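Local coordinates for FrnE protein (Deinococcus radiodurans, PDB 5CO3), which is a DsbA-like member of the thioredoxin superfamily that probably catalyses the oxidation and reduction of disulfide bonds, at residues A[15-20]-A[186-191]; A[24-29]-A[95-100]; A[49-54]-A[177-182]. All blocks are in the same frame, centred on the assembly; numbering follows the deposited sequence. Where two conformers were deposited one is given.

All three contacts lie within the DsbA-like thioredoxin domain. Contacts 1 and 3 share one mixed sheet, in which strands 12-18 and 45-51 are neighbours; their centres are about 7 Å apart, and D15 and H50 connect them by a probable hydrogen bond. Contact 2 stands about 16 Å from the centre of contact 1 and about 20 Å from that of contact 3, on helix 23-38, at whose start the CxxC pattern lies and which joins the two strands in sequence. Along the chain contact 1 closes a loop that encloses the other two, while contacts 2 and 3 alternate. Residues far apart in sequence thus meet around C25, against which S18, D19 and V191 all pack.

Contact 1 of 3, residues A[15-20]-A[186-191]; sequences DIWSDI and LGITGV
I188 lays its CD1 methyl over one face of the W17 indole, 28° off the normal of the six-membered ring and nearest to CE3 at 3.7 Å. An extended side chain (chi2 170°) carries that methyl forward from CG1, and it comes down toward the ring's rim instead of over its centre. H50 stacks on the opposite face, so the indole is held flat between a methyl and an imidazole, while NE1 is fixed by the carbonyl O of D179. This is the tight part of the contact, together with V191. There the CG1 methyl rests 3.5 Å from the carbonyl O of W17 and 4.3 Å from its CB, and the other branch, CG2, lies 4.0 Å from the amide N of D19; the valine's two methyls span the backbone from W17 to D19, where strand 12-18 runs out.

The other end is looser. L186, on the exposed side, brings just CD1 to the ring, 3.7 Å from W17 CH2 and oblique to it. Beyond it G187, with positive phi, is the residue of a Schellman motif that leads out of helix 173-186 and turns the chain into the loop before strand 193-196.

V191 also touches C22 of the CxxC pattern and packs its CB 3.6 Å from C25 SG. It directly precedes a proline, the position that in thioredoxin-fold enzymes usually comes before the cis-proline facing the redox cysteines. No hydrogen bond crosses between the segments: D19 sends its carboxylate to H113, T109 and the amide of L54, and S18 OG goes to K129. Between these two segments the contact is therefore one of apolar fit, beside the presumed redox centre.

Contact 2 of 3, residues A[24-29]-A[95-100]; sequences WCYIGK and EGLEYH
The hydroxyl OH of Y99 is hydrogen-bonded to the carbonyl O of P23, one residue before the helical segment, and presses against the helix itself, 3.1 Å from CB of Y26 and 3.7 Å from CG1 of I27. Behind it the Y99 ring presents its edge to Y26, Y99 CE1 lying 3.9 Å from Y26 CD2. On the Y26 ring sits L97: its CD2 methyl hangs over the centre of one face, 3.5 Å from the centroid and 14° off the normal, a close CH-pi contact. L97's second methyl, CD1, reaches back to Y26 CG at 3.8 Å, so its two methyls lie over the ring's root and centre. Y26 CG stands roughly anti to its backbone N (chi1 -151°), which swings the ring out toward the loop and lets OH meet E130. The helix is 23-38, with a thioredoxin-type CxxC pattern at its start and C25 in its first turn; the loop follows helix 78-93, closed by a Schellman motif at G96. Just before that glycine, E95 packs CG against I27 CG2 at 4.3 Å and turns its carboxylate to R31 in a salt bridge. I27 also lays CD1 over a face of the W24 ring, 3.6 Å above its plane.

Contact 3 of 3, residues A[49-54]-A[177-182]; sequences WHSFEL and RYDEAQ
D179 drives its carboxylate into the edge strand at H50 and S51. Its CB lies 3.6 Å from S51 O, a buried carbonyl with no polar partner in the model. Beyond CG the oxygens divide the work. OD1 accepts a hydrogen bond from H50 ND1 at 2.8 Å (165° at the hydrogen), in the imidazole plane but above that of the carboxylate. OD2 accepts the amide of S51 at 2.9 Å, again from above its plane, and a water that also donates to W49 O; a weak bond from H117 adds to the grip. H50 NE2 is meanwhile held by D15, so both ring nitrogens are engaged and its rotation is fixed. A leucine in place of D179 would probably leave H50 ND1 and the buried S51 amide without their acceptor.

Further along, E53, extended beyond CG (chi2 176°), enters a salt-bridge network. Its OE2 meets R177 NH1 at 2.8 Å in a weak, bent hydrogen bond and lies 2.6 Å from E180 OE2, where one acid group probably holds a proton. R177 NH1 also bonds E180 OE1 at 2.9 Å, through the syn lone pair, and a water bridges R177 NH2 to E53 OE1. Segment 177-182 of helix 173-186 crosses segment 49-51 of strand 45-51 almost perpendicularly (93°), their axes 6.9 Å apart, with helix 110-121 touching S51 and E53.

Contact 1 of 3, residues A[15-20]-A[186-191]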
loop_
_atom_site.group_PDB
_atom_site.type_symbol
_atom_site.label_atom_id
_atom_site.label_comp_id
_atom_site.label_asym_id
_atom_site.label_seq_id
_atom_site.Cartn_x
_atom_site.Cartn_y
_atom_site.Cartn_z
ATOM N N ASP A 15 6.047 -6.940 3.468
ATOM C CA ASP A 15 6.141 -5.482 3.524
ATOM C C ASP A 15 5.687 -4.866 2.219
ATOM O O ASP A 15 6.189 -5.224 1.154
ATOM C CB ASP A 15 7.578 -5.063 3.833
ATOM C CG ASP A 15 8.011 -5.506 5.192
ATOM O OD1 ASP A 15 7.592 -4.853 6.167
ATOM O OD2 ASP A 15 8.736 -6.526 5.294
ATOM N N ILE A 16 4.732 -3.944 2.287
ATOM C CA ILE A 16 4.209 -3.350 1.068
ATOM C C ILE A 16 4.348 -1.839 1.089
ATOM O O ILE A 16 3.801 -1.161 1.965
ATOM C CB ILE A 16 2.734 -3.714 0.835
ATOM C CG1 ILE A 16 2.515 -5.218 1.038
ATOM C CG2 ILE A 16 2.305 -3.301 -0.568
ATOM C CD1 ILE A 16 1.074 -5.636 0.903
ATOM N N TRP A 17 5.085 -1.317 0.117
ATOM C CA TRP A 17 5.161 0.131 -0.070
ATOM C C TRP A 17 4.077 0.568 -1.043
ATOM O O TRP A 17 3.848 -0.064 -2.073
ATOM C CB TRP A 17 6.545 0.543 -0.565
ATOM C CG TRP A 17 7.530 0.751 0.556
ATOM C CD1 TRP A 17 7.837 1.932 1.168
ATOM C CD2 TRP A 17 8.323 -0.252 1.201
ATOM N NE1 TRP A 17 8.776 1.730 2.150
ATOM C CE2 TRP A 17 9.096 0.397 2.188
ATOM C CE3 TRP A 17 8.460 -1.633 1.034
ATOM C CZ2 TRP A 17 9.986 -0.292 3.011
ATOM C CZ3 TRP A 17 9.353 -2.315 1.850
ATOM C CH2 TRP A 17 10.102 -1.642 2.825
ATOM N N SER A 18 3.400 1.661 -0.708
ATOM C CA SER A 18 2.217 2.038 -1.447
ATOM C C SER A 18 1.955 3.528 -1.247
ATOM O O SER A 18 2.323 4.075 -0.210
ATOM C CB SER A 18 1.028 1.215 -0.973
ATOM O OG SER A 18 -0.146 1.587 -1.647
ATOM N N ASP A 19 1.347 4.161 -2.245
ATOM C CA ASP A 19 0.824 5.515 -2.090
ATOM C C ASP A 19 -0.678 5.510 -2.299
ATOM O O ASP A 19 -1.207 4.816 -3.166
ATOM C CB ASP A 19 1.477 6.501 -3.071
ATOM C CG ASP A 19 1.275 7.968 -2.659
ATOM O OD1 ASP A 19 0.695 8.235 -1.579
ATOM O OD2 ASP A 19 1.721 8.851 -3.411
ATOM N N ILE A 20 -1.350 6.302 -1.471
ATOM C CA ILE A 20 -2.795 6.467 -1.561
ATOM C C ILE A 20 -3.177 7.050 -2.917
ATOM O O ILE A 20 -4.244 6.733 -3.458
ATOM C CB ILE A 20 -3.311 7.369 -0.416
ATOM C CG1 ILE A 20 -3.140 6.642 0.917
ATOM C CG2 ILE A 20 -4.769 7.760 -0.623
ATOM C CD1 ILE A 20 -2.520 7.455 1.997
ATOM N N LEU A 186 16.281 0.904 -0.694
ATOM C CA LEU A 186 16.025 -0.385 -1.324
ATOM C C LEU A 186 15.929 -0.297 -2.843
ATOM O O LEU A 186 15.855 -1.319 -3.518
ATOM C CB LEU A 186 14.732 -0.992 -0.775
ATOM C CG LEU A 186 14.808 -1.656 0.596
ATOM C CD1 LEU A 186 13.409 -1.915 1.126
ATOM C CD2 LEU A 186 15.597 -2.946 0.499
ATOM N N GLY A 187 15.908 0.917 -3.378
ATOM C CA GLY A 187 15.799 1.102 -4.813
ATOM C C GLY A 187 14.374 1.029 -5.335
ATOM O O GLY A 187 14.147 0.963 -6.544
ATOM N N ILE A 188 13.405 1.041 -4.428
ATOM C CA ILE A 188 12.002 1.089 -4.830
ATOM C C ILE A 188 11.671 2.471 -5.387
ATOM O O ILE A 188 11.735 3.467 -4.668
ATOM C CB ILE A 188 11.066 0.761 -3.652
ATOM C CG1 ILE A 188 11.382 -0.638 -3.108
ATOM C CG2 ILE A 188 9.602 0.889 -4.076
ATOM C CD1 ILE A 188 10.686 -0.959 -1.812
ATOM N N THR A 189 11.321 2.532 -6.671
ATOM C CA THR A 189 11.020 3.812 -7.315
ATOM C C THR A 189 9.590 3.860 -7.860
ATOM O O THR A 189 9.166 4.864 -8.439
ATOM C CB THR A 189 12.006 4.111 -8.465
ATOM O OG1 THR A 189 11.899 3.091 -9.465
ATOM C CG2 THR A 189 13.436 4.144 -7.947
ATOM N N GLY A 190 8.851 2.773 -7.664
ATOM C CA GLY A 190 7.472 2.706 -8.097
ATOM C C GLY A 190 6.647 1.822 -7.183
ATOM O O GLY A 190 7.187 0.934 -6.517
ATOM N N VAL A 191 5.339 2.064 -7.153
ATOM C CA VAL A 191 4.446 1.350 -6.247
ATOM C C VAL A 191 3.240 0.777 -6.983
ATOM O O VAL A 191 2.835 1.293 -8.018
ATOM C CB VAL A 191 3.978 2.273 -5.094
ATOM C CG1 VAL A 191 5.115 2.489 -4.108
ATOM C CG2 VAL A 191 3.451 3.607 -5.634
#

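Contact 2 of 3, residues A[24-29]-A[95-100]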
loop_
_atom_site.group_PDB
_atom_site.type_symbol
_atom_site.label_atom_id
_atom_site.label_comp_id
_atom_site.label_asym_id
_atom_site.label_seq_id
_atom_site.Cartn_x
_atom_site.Cartn_y
_atom_site.Cartn_z
ATOM N N TRP A 24 -2.800 1.943 -9.029
ATOM C CA TRP A 24 -2.297 0.576 -9.139
ATOM C C TRP A 24 -2.122 -0.031 -7.755
ATOM O O TRP A 24 -2.160 -1.247 -7.596
ATOM C CB TRP A 24 -0.995 0.524 -9.936
ATOM C CG TRP A 24 -1.245 0.687 -11.399
ATOM C CD1 TRP A 24 -0.966 1.782 -12.163
ATOM C CD2 TRP A 24 -1.863 -0.266 -12.275
ATOM N NE1 TRP A 24 -1.364 1.570 -13.457
ATOM C CE2 TRP A 24 -1.912 0.316 -13.558
ATOM C CE3 TRP A 24 -2.371 -1.562 -12.100
ATOM C CZ2 TRP A 24 -2.450 -0.347 -14.661
ATOM C CZ3 TRP A 24 -2.904 -2.220 -13.200
ATOM C CH2 TRP A 24 -2.939 -1.613 -14.463
ATOM N N CYS A 25 -1.977 0.816 -6.738
ATOM C CA CYS A 25 -1.840 0.292 -5.385
ATOM C C CYS A 25 -3.139 -0.317 -4.870
ATOM O O CYS A 25 -3.113 -1.293 -4.124
ATOM C CB CYS A 25 -1.344 1.394 -4.440
ATOM S SG CYS A 25 0.399 1.761 -4.667
ATOM N N TYR A 26 -4.277 0.266 -5.237
ATOM C CA TYR A 26 -5.551 -0.296 -4.818
ATOM C C TYR A 26 -5.766 -1.623 -5.561
ATOM O O TYR A 26 -6.120 -2.636 -4.954
ATOM C CB TYR A 26 -6.686 0.684 -5.092
ATOM C CG TYR A 26 -7.865 0.585 -4.163
ATOM C CD1 TYR A 26 -7.997 -0.464 -3.243
ATOM C CD2 TYR A 26 -8.854 1.565 -4.190
ATOM C CE1 TYR A 26 -9.100 -0.539 -2.398
ATOM C CE2 TYR A 26 -9.945 1.498 -3.355
ATOM C CZ TYR A 26 -10.070 0.462 -2.469
ATOM O OH TYR A 26 -11.166 0.414 -1.647
ATOM N N ILE A 27 -5.529 -1.603 -6.871
ATOM C CA ILE A 27 -5.568 -2.823 -7.683
ATOM C C ILE A 27 -4.652 -3.902 -7.096
ATOM O O ILE A 27 -5.055 -5.065 -6.956
ATOM C CB ILE A 27 -5.174 -2.529 -9.139
ATOM C CG1 ILE A 27 -6.324 -1.787 -9.827
ATOM C CG2 ILE A 27 -4.815 -3.837 -9.902
ATOM C CD1 ILE A 27 -5.925 -0.989 -11.081
ATOM N N GLY A 28 -3.434 -3.504 -6.724
ATOM C CA GLY A 28 -2.472 -4.438 -6.161
ATOM C C GLY A 28 -2.886 -4.984 -4.810
ATOM O O GLY A 28 -2.582 -6.136 -4.462
ATOM N N LYS A 29 -3.569 -4.149 -4.029
ATOM C CA LYS A 29 -4.061 -4.584 -2.733
ATOM C C LYS A 29 -5.105 -5.684 -2.926
ATOM O O LYS A 29 -5.092 -6.694 -2.207
ATOM C CB LYS A 29 -4.646 -3.407 -1.950
ATOM C CG LYS A 29 -5.128 -3.736 -0.528
ATOM C CD LYS A 29 -5.597 -2.458 0.199
ATOM C CE LYS A 29 -5.768 -2.677 1.693
ATOM N NZ LYS A 29 -6.921 -3.574 2.004
ATOM N N GLU A 95 -11.408 -6.040 -10.147
ATOM C CA GLU A 95 -11.062 -6.289 -8.751
ATOM C C GLU A 95 -12.198 -5.894 -7.819
ATOM O O GLU A 95 -12.040 -5.915 -6.602
ATOM C CB GLU A 95 -9.804 -5.511 -8.352
ATOM C CG GLU A 95 -8.620 -5.730 -9.255
ATOM C CD GLU A 95 -8.121 -7.168 -9.245
ATOM O OE1 GLU A 95 -8.328 -7.875 -8.232
ATOM O OE2 GLU A 95 -7.527 -7.580 -10.260
ATOM N N GLY A 96 -13.329 -5.503 -8.396
ATOM C CA GLY A 96 -14.455 -5.022 -7.616
ATOM C C GLY A 96 -14.310 -3.580 -7.140
ATOM O O GLY A 96 -14.907 -3.211 -6.132
ATOM N N LEU A 97 -13.509 -2.778 -7.853
ATOM C CA LEU A 97 -13.294 -1.375 -7.518
ATOM C C LEU A 97 -13.976 -0.478 -8.539
ATOM O O LEU A 97 -13.757 -0.630 -9.737
ATOM C CB LEU A 97 -11.798 -1.040 -7.472
ATOM C CG LEU A 97 -10.939 -1.865 -6.512
ATOM C CD1 LEU A 97 -9.462 -1.640 -6.794
ATOM C CD2 LEU A 97 -11.272 -1.516 -5.054
ATOM N N GLU A 98 -14.786 0.461 -8.069
ATOM C CA GLU A 98 -15.441 1.394 -8.976
ATOM C C GLU A 98 -14.790 2.759 -8.834
ATOM O O GLU A 98 -15.124 3.532 -7.936
ATOM C CB GLU A 98 -16.938 1.466 -8.693
ATOM C CG GLU A 98 -17.722 2.262 -9.722
ATOM C CD GLU A 98 -19.183 1.889 -9.729
ATOM O OE1 GLU A 98 -19.936 2.437 -8.903
ATOM O OE2 GLU A 98 -19.573 1.038 -10.552
ATOM N N TYR A 99 -13.836 3.031 -9.714
ATOM C CA TYR A 99 -13.100 4.299 -9.682
ATOM C C TYR A 99 -13.910 5.459 -10.251
ATOM O O TYR A 99 -14.754 5.285 -11.145
ATOM C CB TYR A 99 -11.798 4.172 -10.461
ATOM C CG TYR A 99 -10.693 3.364 -9.790
ATOM C CD1 TYR A 99 -10.824 2.864 -8.491
ATOM C CD2 TYR A 99 -9.511 3.109 -10.474
ATOM C CE1 TYR A 99 -9.786 2.136 -7.898
ATOM C CE2 TYR A 99 -8.476 2.406 -9.898
ATOM C CZ TYR A 99 -8.618 1.915 -8.607
ATOM O OH TYR A 99 -7.571 1.219 -8.051
ATOM N N HIS A 100 -13.648 6.653 -9.727
ATOM C CA HIS A 100 -14.206 7.872 -10.302
ATOM C C HIS A 100 -13.110 8.926 -10.417
ATOM O O HIS A 100 -12.974 9.822 -9.573
ATOM C CB HIS A 100 -15.390 8.357 -9.467
ATOM C CG HIS A 100 -16.533 7.386 -9.442
ATOM N ND1 HIS A 100 -17.326 7.142 -10.543
ATOM C CD2 HIS A 100 -17.003 6.583 -8.457
ATOM C CE1 HIS A 100 -18.242 6.240 -10.235
ATOM N NE2 HIS A 100 -18.066 5.883 -8.976
#

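Contact 3 of 3, residues A[49-54]-A[177-182]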
loop_
_atom_site.group_PDB
_atom_site.type_symbol
_atom_site.label_atom_id
_atom_site.label_comp_id
_atom_site.label_asym_id
_atom_site.label_seq_id
_atom_site.Cartn_x
_atom_site.Cartn_y
_atom_site.Cartn_z
ATOM N N TRP A 49 2.122 -2.311 6.031
ATOM C CA TRP A 49 2.124 -1.277 5.008
ATOM C C TRP A 49 3.221 -0.264 5.325
ATOM O O TRP A 49 3.516 0.016 6.493
ATOM C CB TRP A 49 0.743 -0.597 4.894
ATOM C CG TRP A 49 -0.317 -1.537 4.356
ATOM C CD1 TRP A 49 -1.141 -2.348 5.086
ATOM C CD2 TRP A 49 -0.630 -1.788 2.972
ATOM N NE1 TRP A 49 -1.957 -3.082 4.242
ATOM C CE2 TRP A 49 -1.662 -2.754 2.941
ATOM C CE3 TRP A 49 -0.148 -1.278 1.758
ATOM C CZ2 TRP A 49 -2.212 -3.234 1.741
ATOM C CZ3 TRP A 49 -0.695 -1.750 0.570
ATOM C CH2 TRP A 49 -1.715 -2.721 0.571
ATOM N N HIS A 50 3.851 0.241 4.272
ATOM C CA HIS A 50 4.878 1.264 4.395
ATOM C C HIS A 50 4.520 2.441 3.513
ATOM O O HIS A 50 3.950 2.270 2.432
ATOM C CB HIS A 50 6.254 0.727 4.009
ATOM C CG HIS A 50 6.748 -0.368 4.902
ATOM N ND1 HIS A 50 7.558 -0.133 5.990
ATOM C CD2 HIS A 50 6.536 -1.705 4.868
ATOM C CE1 HIS A 50 7.828 -1.281 6.589
ATOM N NE2 HIS A 50 7.218 -2.249 5.928
ATOM N N SER A 51 4.856 3.631 3.991
ATOM C CA SER A 51 4.532 4.868 3.294
ATOM C C SER A 51 5.409 5.089 2.077
ATOM O O SER A 51 6.621 4.867 2.112
ATOM C CB SER A 51 4.662 6.062 4.239
ATOM O OG SER A 51 3.943 5.846 5.434
ATOM N N PHE A 52 4.779 5.542 1.002
ATOM C CA PHE A 52 5.481 5.950 -0.199
ATOM C C PHE A 52 4.699 7.118 -0.778
ATOM O O PHE A 52 3.466 7.074 -0.825
ATOM C CB PHE A 52 5.580 4.804 -1.201
ATOM C CG PHE A 52 6.512 5.072 -2.350
ATOM C CD1 PHE A 52 6.093 5.821 -3.438
ATOM C CD2 PHE A 52 7.797 4.549 -2.358
ATOM C CE1 PHE A 52 6.939 6.056 -4.500
ATOM C CE2 PHE A 52 8.646 4.778 -3.420
ATOM C CZ PHE A 52 8.215 5.542 -4.491
ATOM N N GLU A 53 5.414 8.166 -1.172
ATOM C CA GLU A 53 4.797 9.312 -1.821
ATOM C C GLU A 53 5.324 9.445 -3.234
ATOM O O GLU A 53 6.526 9.621 -3.433
ATOM C CB GLU A 53 5.071 10.600 -1.036
ATOM C CG GLU A 53 4.081 10.848 0.091
ATOM C CD GLU A 53 4.426 12.080 0.915
ATOM O OE1 GLU A 53 3.938 13.192 0.604
ATOM O OE2 GLU A 53 5.204 11.935 1.882
ATOM N N LEU A 54 4.425 9.350 -4.212
ATOM C CA LEU A 54 4.797 9.589 -5.601
ATOM C C LEU A 54 5.445 10.953 -5.750
ATOM O O LEU A 54 6.402 11.113 -6.496
ATOM C CB LEU A 54 3.583 9.504 -6.517
ATOM C CG LEU A 54 2.853 8.166 -6.544
ATOM C CD1 LEU A 54 1.657 8.272 -7.471
ATOM C CD2 LEU A 54 3.809 7.062 -6.975
ATOM N N ARG A 177 8.556 9.545 6.843
ATOM C CA ARG A 177 9.782 9.875 6.123
ATOM C C ARG A 177 10.781 8.719 6.171
ATOM O O ARG A 177 11.516 8.485 5.209
ATOM C CB ARG A 177 10.417 11.150 6.692
ATOM C CG ARG A 177 9.591 12.398 6.438
ATOM C CD ARG A 177 9.521 12.728 4.958
ATOM N NE ARG A 177 8.802 13.979 4.738
ATOM C CZ ARG A 177 7.832 14.150 3.843
ATOM N NH1 ARG A 177 7.452 13.147 3.059
ATOM N NH2 ARG A 177 7.246 15.332 3.734
ATOM N N TYR A 178 10.793 7.987 7.283
ATOM C CA TYR A 178 11.705 6.858 7.422
ATOM C C TYR A 178 11.300 5.737 6.474
ATOM O O TYR A 178 12.151 5.096 5.858
ATOM C CB TYR A 178 11.739 6.359 8.869
ATOM C CG TYR A 178 12.587 7.231 9.778
ATOM C CD1 TYR A 178 13.341 8.281 9.262
ATOM C CD2 TYR A 178 12.644 6.996 11.146
ATOM C CE1 TYR A 178 14.119 9.074 10.083
ATOM C CE2 TYR A 178 13.423 7.788 11.978
ATOM C CZ TYR A 178 14.156 8.826 11.438
ATOM O OH TYR A 178 14.929 9.622 12.254
ATOM N N ASP A 179 9.995 5.519 6.361
ATOM C CA ASP A 179 9.437 4.569 5.396
ATOM C C ASP A 179 9.882 4.868 3.972
ATOM O O ASP A 179 10.281 3.977 3.224
ATOM C CB ASP A 179 7.910 4.592 5.450
ATOM C CG ASP A 179 7.337 3.485 6.290
ATOM O OD1 ASP A 179 8.083 2.534 6.617
ATOM O OD2 ASP A 179 6.130 3.556 6.604
ATOM N N GLU A 180 9.796 6.137 3.601
ATOM C CA GLU A 180 10.134 6.563 2.255
ATOM C C GLU A 180 11.631 6.469 1.986
ATOM O O GLU A 180 12.055 6.102 0.887
ATOM C CB GLU A 180 9.626 7.986 2.032
ATOM C CG GLU A 180 8.114 8.066 2.150
ATOM C CD GLU A 180 7.568 9.478 2.235
ATOM O OE1 GLU A 180 8.329 10.423 2.517
ATOM O OE2 GLU A 180 6.357 9.635 2.026
ATOM N N ALA A 181 12.426 6.816 2.993
ATOM C CA ALA A 181 13.869 6.669 2.905
ATOM C C ALA A 181 14.233 5.202 2.701
ATOM O O ALA A 181 15.096 4.871 1.890
ATOM C CB ALA A 181 14.533 7.227 4.153
ATOM N N GLN A 182 13.555 4.319 3.423
ATOM C CA GLN A 182 13.846 2.898 3.314
ATOM C C GLN A 182 13.557 2.391 1.900
ATOM O O GLN A 182 14.336 1.609 1.344
ATOM C CB GLN A 182 13.052 2.097 4.343
ATOM C CG GLN A 182 13.506 0.652 4.441
ATOM C CD GLN A 182 12.777 -0.132 5.512
ATOM O OE1 GLN A 182 11.808 0.351 6.101
ATOM N NE2 GLN A 182 13.244 -1.350 5.774
HETATM O O HOH W 1 5.099 1.448 8.200
HETATM O O HOH W 2 5.181 15.339 1.730
#